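Local coordinates for scaffolding protein (Clostridium cellulolyticum, PDB 1G43) that probably anchors the cellulosome to crystalline cellulose through this family IIIa cellulose-binding domain of the scaffoldin, a calcium-binding beta-sandwich, at residues D40-Y45 with E96-S101; A51-T56 with F118-W123. All blocks are in the same frame, centred on the assembly; numbering follows the deposited sequence.

Contact 1: residues D40-Y45 with E96-S101; sequences DLKLRY and EVALNS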
loop_
_atom_site.group_PDB
_atom_site.type_symbol
_atom_site.label_atom_id
_atom_site.label_comp_id
_atom_site.label_asym_id
_atom_site.label_seq_id
_atom_site.Cartn_x
_atom_site.Cartn_y
_atom_site.Cartn_z
ATOM N N ASP A 40 8.959 -4.540 9.509
ATOM C CA ASP A 40 8.284 -3.507 10.301
ATOM C C ASP A 40 7.448 -2.529 9.497
ATOM O O ASP A 40 6.725 -1.704 10.059
ATOM C CB ASP A 40 9.322 -2.686 11.075
ATOM C CG ASP A 40 10.075 -3.506 12.114
ATOM O OD1 ASP A 40 9.413 -4.165 12.943
ATOM O OD2 ASP A 40 11.331 -3.472 12.108
ATOM N N LEU A 41 7.542 -2.617 8.180
ATOM C CA LEU A 41 6.823 -1.694 7.330
ATOM C C LEU A 41 5.436 -2.169 6.910
ATOM O O LEU A 41 5.315 -3.190 6.262
ATOM C CB LEU A 41 7.674 -1.423 6.096
ATOM C CG LEU A 41 7.187 -0.462 5.013
ATOM C CD1 LEU A 41 7.050 0.954 5.579
ATOM C CD2 LEU A 41 8.182 -0.486 3.879
ATOM N N LYS A 42 4.396 -1.437 7.308
ATOM C CA LYS A 42 3.025 -1.744 6.887
ATOM C C LYS A 42 2.509 -0.580 6.028
ATOM O O LYS A 42 2.905 0.576 6.203
ATOM C CB LYS A 42 2.074 -1.934 8.065
ATOM C CG LYS A 42 2.358 -3.155 8.922
ATOM C CD LYS A 42 2.380 -4.401 8.091
ATOM C CE LYS A 42 2.636 -5.603 8.972
ATOM N NZ LYS A 42 3.972 -5.567 9.613
ATOM N N LEU A 43 1.639 -0.897 5.084
ATOM C CA LEU A 43 1.059 0.104 4.215
ATOM C C LEU A 43 -0.452 -0.145 4.234
ATOM O O LEU A 43 -0.895 -1.300 4.273
ATOM C CB LEU A 43 1.645 -0.040 2.801
ATOM C CG LEU A 43 3.090 0.447 2.647
ATOM C CD1 LEU A 43 3.759 -0.179 1.448
ATOM C CD2 LEU A 43 3.098 1.963 2.528
ATOM N N ARG A 44 -1.235 0.928 4.225
ATOM C CA ARG A 44 -2.684 0.811 4.241
ATOM C C ARG A 44 -3.399 1.602 3.144
ATOM O O ARG A 44 -3.005 2.722 2.806
ATOM C CB ARG A 44 -3.227 1.267 5.579
ATOM C CG ARG A 44 -2.796 0.440 6.751
ATOM C CD ARG A 44 -3.539 0.931 7.954
ATOM N NE ARG A 44 -3.373 0.061 9.093
ATOM C CZ ARG A 44 -3.688 0.425 10.331
ATOM N NH1 ARG A 44 -4.187 1.633 10.549
ATOM N NH2 ARG A 44 -3.489 -0.402 11.350
ATOM N N TYR A 45 -4.473 1.021 2.615
ATOM C CA TYR A 45 -5.268 1.644 1.544
ATOM C C TYR A 45 -6.736 1.530 1.934
ATOM O O TYR A 45 -7.288 0.442 1.926
ATOM C CB TYR A 45 -5.035 0.915 0.215
ATOM C CG TYR A 45 -5.762 1.533 -0.972
ATOM C CD1 TYR A 45 -5.171 2.532 -1.721
ATOM C CD2 TYR A 45 -7.058 1.151 -1.298
ATOM C CE1 TYR A 45 -5.855 3.152 -2.769
ATOM C CE2 TYR A 45 -7.755 1.762 -2.350
ATOM C CZ TYR A 45 -7.142 2.771 -3.076
ATOM O OH TYR A 45 -7.820 3.432 -4.070
ATOM N N GLU A 96 -4.142 -3.935 3.916
ATOM C CA GLU A 96 -2.915 -3.743 4.660
ATOM C C GLU A 96 -1.850 -4.549 3.965
ATOM O O GLU A 96 -1.957 -5.761 3.872
ATOM C CB GLU A 96 -3.010 -4.198 6.108
ATOM C CG GLU A 96 -1.705 -3.928 6.847
ATOM C CD GLU A 96 -1.791 -4.232 8.323
ATOM O OE1 GLU A 96 -1.866 -5.425 8.679
ATOM O OE2 GLU A 96 -1.800 -3.277 9.119
ATOM N N VAL A 97 -0.837 -3.866 3.449
ATOM C CA VAL A 97 0.260 -4.534 2.771
ATOM C C VAL A 97 1.412 -4.732 3.752
ATOM O O VAL A 97 1.800 -3.802 4.466
ATOM C CB VAL A 97 0.732 -3.717 1.554
ATOM C CG1 VAL A 97 1.845 -4.437 0.844
ATOM C CG2 VAL A 97 -0.412 -3.511 0.594
ATOM N N ALA A 98 1.953 -5.937 3.814
ATOM C CA ALA A 98 3.059 -6.209 4.725
ATOM C C ALA A 98 4.080 -7.060 4.011
ATOM O O ALA A 98 3.824 -7.521 2.916
ATOM C CB ALA A 98 2.563 -6.930 5.940
ATOM N N LEU A 99 5.237 -7.267 4.631
ATOM C CA LEU A 99 6.293 -8.087 4.041
ATOM C C LEU A 99 6.765 -9.137 5.047
ATOM O O LEU A 99 6.811 -8.882 6.249
ATOM C CB LEU A 99 7.470 -7.222 3.585
ATOM C CG LEU A 99 7.161 -6.163 2.520
ATOM C CD1 LEU A 99 6.836 -4.860 3.194
ATOM C CD2 LEU A 99 8.340 -5.960 1.613
ATOM N N ASN A 100 7.094 -10.332 4.560
ATOM C CA ASN A 100 7.530 -11.412 5.447
ATOM C C ASN A 100 8.801 -11.074 6.255
ATOM O O ASN A 100 9.561 -10.159 5.942
ATOM C CB ASN A 100 7.762 -12.704 4.654
ATOM C CG ASN A 100 6.515 -13.172 3.901
ATOM O OD1 ASN A 100 5.388 -13.081 4.415
ATOM N ND2 ASN A 100 6.717 -13.699 2.671
ATOM N N SER A 101 9.019 -11.856 7.297
ATOM C CA SER A 101 10.139 -11.659 8.205
ATOM C C SER A 101 11.515 -11.539 7.549
ATOM O O SER A 101 12.407 -10.862 8.073
ATOM C CB SER A 101 10.150 -12.802 9.219
ATOM O OG SER A 101 10.326 -14.055 8.556
HETATM O O HOH W 1 5.811 -5.687 6.979
#
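L41 meets L99 where strands 41-45 and 96-99 begin to part: the carbonyl oxygen of L41 lies 3.8 Å from CD1 of L99, and the gap between the two backbones is filled by a water. That water lies 2.6 Å from L41 O, within hydrogen-bonding range, and accepts from L99 N at 2.9 Å and from NZ of K42, so it stands in for a direct backbone bond at this end of the pair. K42 reaches it by a folded route. Its chain bends at chi2 (-55°) and again at chi4, which lays CD and CE across the methyl of A98; CE comes to 3.3 Å from A98 CB, a tight approach. NZ has a further, weak bond to A39 O. L43 forms the central antiparallel hydrogen-bonded pair with V97. L43 N donates to V97 O at 3.0 Å. The return bond, from V97 N to L43 O, is 2.7 Å long. On the face that L43 and V97 share, their CB atoms are 4.0 Å apart. R44 pairs with E96 in the next, non-hydrogen-bonded position, and both side chains extend side by side from the other face. OE2 of E96 lies in plane at the edge of the R44 guanidinium, 3.7 Å from NE, a long salt bridge; R44 NH1 is hydrogen-bonded to Y46 OH. Strand 41-47 is the middle strand of a five-stranded antiparallel sheet of the beta-sandwich, with strand 91-99 on one flank and 147-150 on the other, while L41 and L43 pack on V28 of strand 18-30 in the facing sheet and V97 touches V77 of the adjoining strand 77-88.

Contact 2: residues A51-T56 with F118-W123; sequences ADKPLT and FARNDW
K53 and D122 form a salt bridge between the loop entering strand 55-66 and the turn that follows strand 111-120. The lysine chain is extended beyond CG and crosses the aspartate at about a right angle, bringing NZ to 2.7 Å from OD2 on its syn side, 21° out of the carboxylate plane. D122 CG lies between its backbone N and carbonyl carbon (chi1 62°), which turns OD2 to K53 and lets OD1 bond S124 OG. Beside this pair R120 also runs extended: CD packs 3.7 Å from K53 CD, CG lies 3.5 Å from L55 CD2, and A51 CB lies over one face of the guanidinium, offset toward its rim. NE donates to a water, whereas NH1 goes to S124 OG and NH2 to Q49 O.

In the beta-sandwich this is the end of an antiparallel strand pair: T56 and A119 exchange two backbone bonds, then the chain leaves the sheet in a type I turn from R120 to W123. N121, in that turn, donates its backbone N to P54 O at 3.0 Å, and its side chain stands across the proline with OD1 3.2 Å from P54 CB. T56 OG1 lies 2.8 Å from N121 ND2, and a second water accepts from ND2 and donates to L55 O. L55 CD1 packs 4.0 Å from CD2 of F118, whose ring meets Y47 and F81.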
loop_
_atom_site.group_PDB
_atom_site.type_symbol
_atom_site.label_atom_id
_atom_site.label_comp_id
_atom_site.label_asym_id
_atom_site.label_seq_id
_atom_site.Cartn_x
_atom_site.Cartn_y
_atom_site.Cartn_z
ATOM N N ALA A 51 -19.764 -4.273 -1.619
ATOM C CA ALA A 51 -20.413 -5.586 -1.490
ATOM C C ALA A 51 -19.485 -6.464 -0.630
ATOM O O ALA A 51 -18.276 -6.293 -0.627
ATOM C CB ALA A 51 -20.644 -6.246 -2.868
ATOM N N ASP A 52 -20.069 -7.401 0.094
ATOM C CA ASP A 52 -19.298 -8.273 0.940
ATOM C C ASP A 52 -18.926 -9.560 0.180
ATOM O O ASP A 52 -19.591 -10.580 0.295
ATOM C CB ASP A 52 -20.120 -8.581 2.202
ATOM C CG ASP A 52 -19.251 -9.035 3.355
ATOM O OD1 ASP A 52 -18.029 -9.214 3.123
ATOM O OD2 ASP A 52 -19.798 -9.208 4.468
ATOM N N LYS A 53 -17.861 -9.494 -0.606
ATOM C CA LYS A 53 -17.429 -10.646 -1.386
ATOM C C LYS A 53 -15.966 -11.000 -1.135
ATOM O O LYS A 53 -15.161 -10.151 -0.777
ATOM C CB LYS A 53 -17.612 -10.366 -2.880
ATOM C CG LYS A 53 -19.025 -10.001 -3.274
ATOM C CD LYS A 53 -19.173 -9.866 -4.780
ATOM C CE LYS A 53 -20.653 -9.779 -5.146
ATOM N NZ LYS A 53 -20.886 -9.836 -6.596
ATOM N N PRO A 54 -15.608 -12.269 -1.336
ATOM C CA PRO A 54 -14.235 -12.756 -1.146
ATOM C C PRO A 54 -13.325 -11.968 -2.101
ATOM O O PRO A 54 -13.673 -11.788 -3.261
ATOM C CB PRO A 54 -14.308 -14.210 -1.588
ATOM C CG PRO A 54 -15.765 -14.539 -1.602
ATOM C CD PRO A 54 -16.449 -13.287 -1.988
ATOM N N LEU A 55 -12.173 -11.515 -1.613
ATOM C CA LEU A 55 -11.226 -10.752 -2.418
ATOM C C LEU A 55 -9.942 -11.546 -2.647
ATOM O O LEU A 55 -9.612 -12.451 -1.889
ATOM C CB LEU A 55 -10.889 -9.432 -1.721
ATOM C CG LEU A 55 -12.094 -8.517 -1.439
ATOM C CD1 LEU A 55 -11.594 -7.196 -0.862
ATOM C CD2 LEU A 55 -12.862 -8.240 -2.719
ATOM N N THR A 56 -9.243 -11.232 -3.730
ATOM C CA THR A 56 -7.975 -11.892 -3.997
ATOM C C THR A 56 -6.932 -10.808 -4.108
ATOM O O THR A 56 -7.142 -9.815 -4.799
ATOM C CB THR A 56 -8.012 -12.745 -5.299
ATOM O OG1 THR A 56 -8.847 -13.873 -5.067
ATOM C CG2 THR A 56 -6.617 -13.279 -5.666
ATOM N N PHE A 118 -5.934 -5.950 -6.195
ATOM C CA PHE A 118 -6.853 -6.909 -5.645
ATOM C C PHE A 118 -8.206 -6.806 -6.356
ATOM O O PHE A 118 -8.551 -5.774 -6.920
ATOM C CB PHE A 118 -6.987 -6.785 -4.118
ATOM C CG PHE A 118 -7.586 -5.509 -3.642
ATOM C CD1 PHE A 118 -6.792 -4.390 -3.423
ATOM C CD2 PHE A 118 -8.932 -5.437 -3.333
ATOM C CE1 PHE A 118 -7.331 -3.218 -2.891
ATOM C CE2 PHE A 118 -9.487 -4.275 -2.803
ATOM C CZ PHE A 118 -8.679 -3.158 -2.577
ATOM N N ALA A 119 -8.954 -7.901 -6.345
ATOM C CA ALA A 119 -10.240 -7.947 -7.032
ATOM C C ALA A 119 -11.153 -8.956 -6.353
ATOM O O ALA A 119 -10.714 -9.735 -5.499
ATOM C CB ALA A 119 -10.006 -8.334 -8.488
ATOM N N ARG A 120 -12.430 -8.926 -6.702
ATOM C CA ARG A 120 -13.339 -9.889 -6.117
ATOM C C ARG A 120 -13.170 -11.176 -6.900
ATOM O O ARG A 120 -12.780 -11.164 -8.078
ATOM C CB ARG A 120 -14.788 -9.423 -6.212
ATOM C CG ARG A 120 -15.118 -8.190 -5.413
ATOM C CD ARG A 120 -16.412 -7.623 -5.898
ATOM N NE ARG A 120 -16.745 -6.386 -5.221
ATOM C CZ ARG A 120 -17.695 -5.552 -5.621
ATOM N NH1 ARG A 120 -18.397 -5.834 -6.703
ATOM N NH2 ARG A 120 -17.939 -4.433 -4.940
ATOM N N ASN A 121 -13.456 -12.287 -6.246
ATOM C CA ASN A 121 -13.349 -13.576 -6.885
ATOM C C ASN A 121 -14.269 -13.692 -8.102
ATOM O O ASN A 121 -14.010 -14.495 -8.989
ATOM C CB ASN A 121 -13.668 -14.674 -5.882
ATOM C CG ASN A 121 -12.622 -14.767 -4.769
ATOM O OD1 ASN A 121 -12.703 -15.640 -3.894
ATOM N ND2 ASN A 121 -11.638 -13.860 -4.786
ATOM N N ASP A 122 -15.326 -12.882 -8.167
ATOM C CA ASP A 122 -16.245 -12.955 -9.291
ATOM C C ASP A 122 -16.047 -11.855 -10.301
ATOM O O ASP A 122 -16.856 -11.681 -11.203
ATOM C CB ASP A 122 -17.695 -12.937 -8.818
ATOM C CG ASP A 122 -18.082 -11.650 -8.083
ATOM O OD1 ASP A 122 -17.452 -10.582 -8.244
ATOM O OD2 ASP A 122 -19.072 -11.712 -7.336
ATOM N N TRP A 123 -14.969 -11.107 -10.141
ATOM C CA TRP A 123 -14.638 -10.015 -11.033
ATOM C C TRP A 123 -15.672 -8.922 -11.229
ATOM O O TRP A 123 -15.590 -8.179 -12.185
ATOM C CB TRP A 123 -14.209 -10.562 -12.403
ATOM C CG TRP A 123 -13.024 -11.420 -12.277
ATOM C CD1 TRP A 123 -13.012 -12.768 -12.098
ATOM C CD2 TRP A 123 -11.661 -10.988 -12.192
ATOM N NE1 TRP A 123 -11.716 -13.212 -11.900
ATOM C CE2 TRP A 123 -10.869 -12.136 -11.955
ATOM C CE3 TRP A 123 -11.030 -9.745 -12.293
ATOM C CZ2 TRP A 123 -9.470 -12.075 -11.818
ATOM C CZ3 TRP A 123 -9.637 -9.683 -12.159
ATOM C CH2 TRP A 123 -8.874 -10.845 -11.922
HETATM O O HOH W 2 -16.227 -6.342 -2.632
HETATM O O HOH W 3 -9.677 -15.098 -2.880
#

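The two contacts join antiparallel strands of different sheets in the sandwich: contact 1 lies near the centre of the chain, contact 2 about 20 Å away between centres, at the end of its strands, with the R120 side chain about 7 Å from the calcium ion. Strands 41-47 and 55-66 follow one another in the chain, yet each pairs with a different later strand. In contact 1 one face of the strand pair is buried and apolar, and the charged groups line the other. In contact 2 pairing covers just the strand ends, 55-56 with 119-120, plus one backbone bond from the turn. Bridging waters occur in both, but the salt bridge is short in contact 2 and long in contact 1.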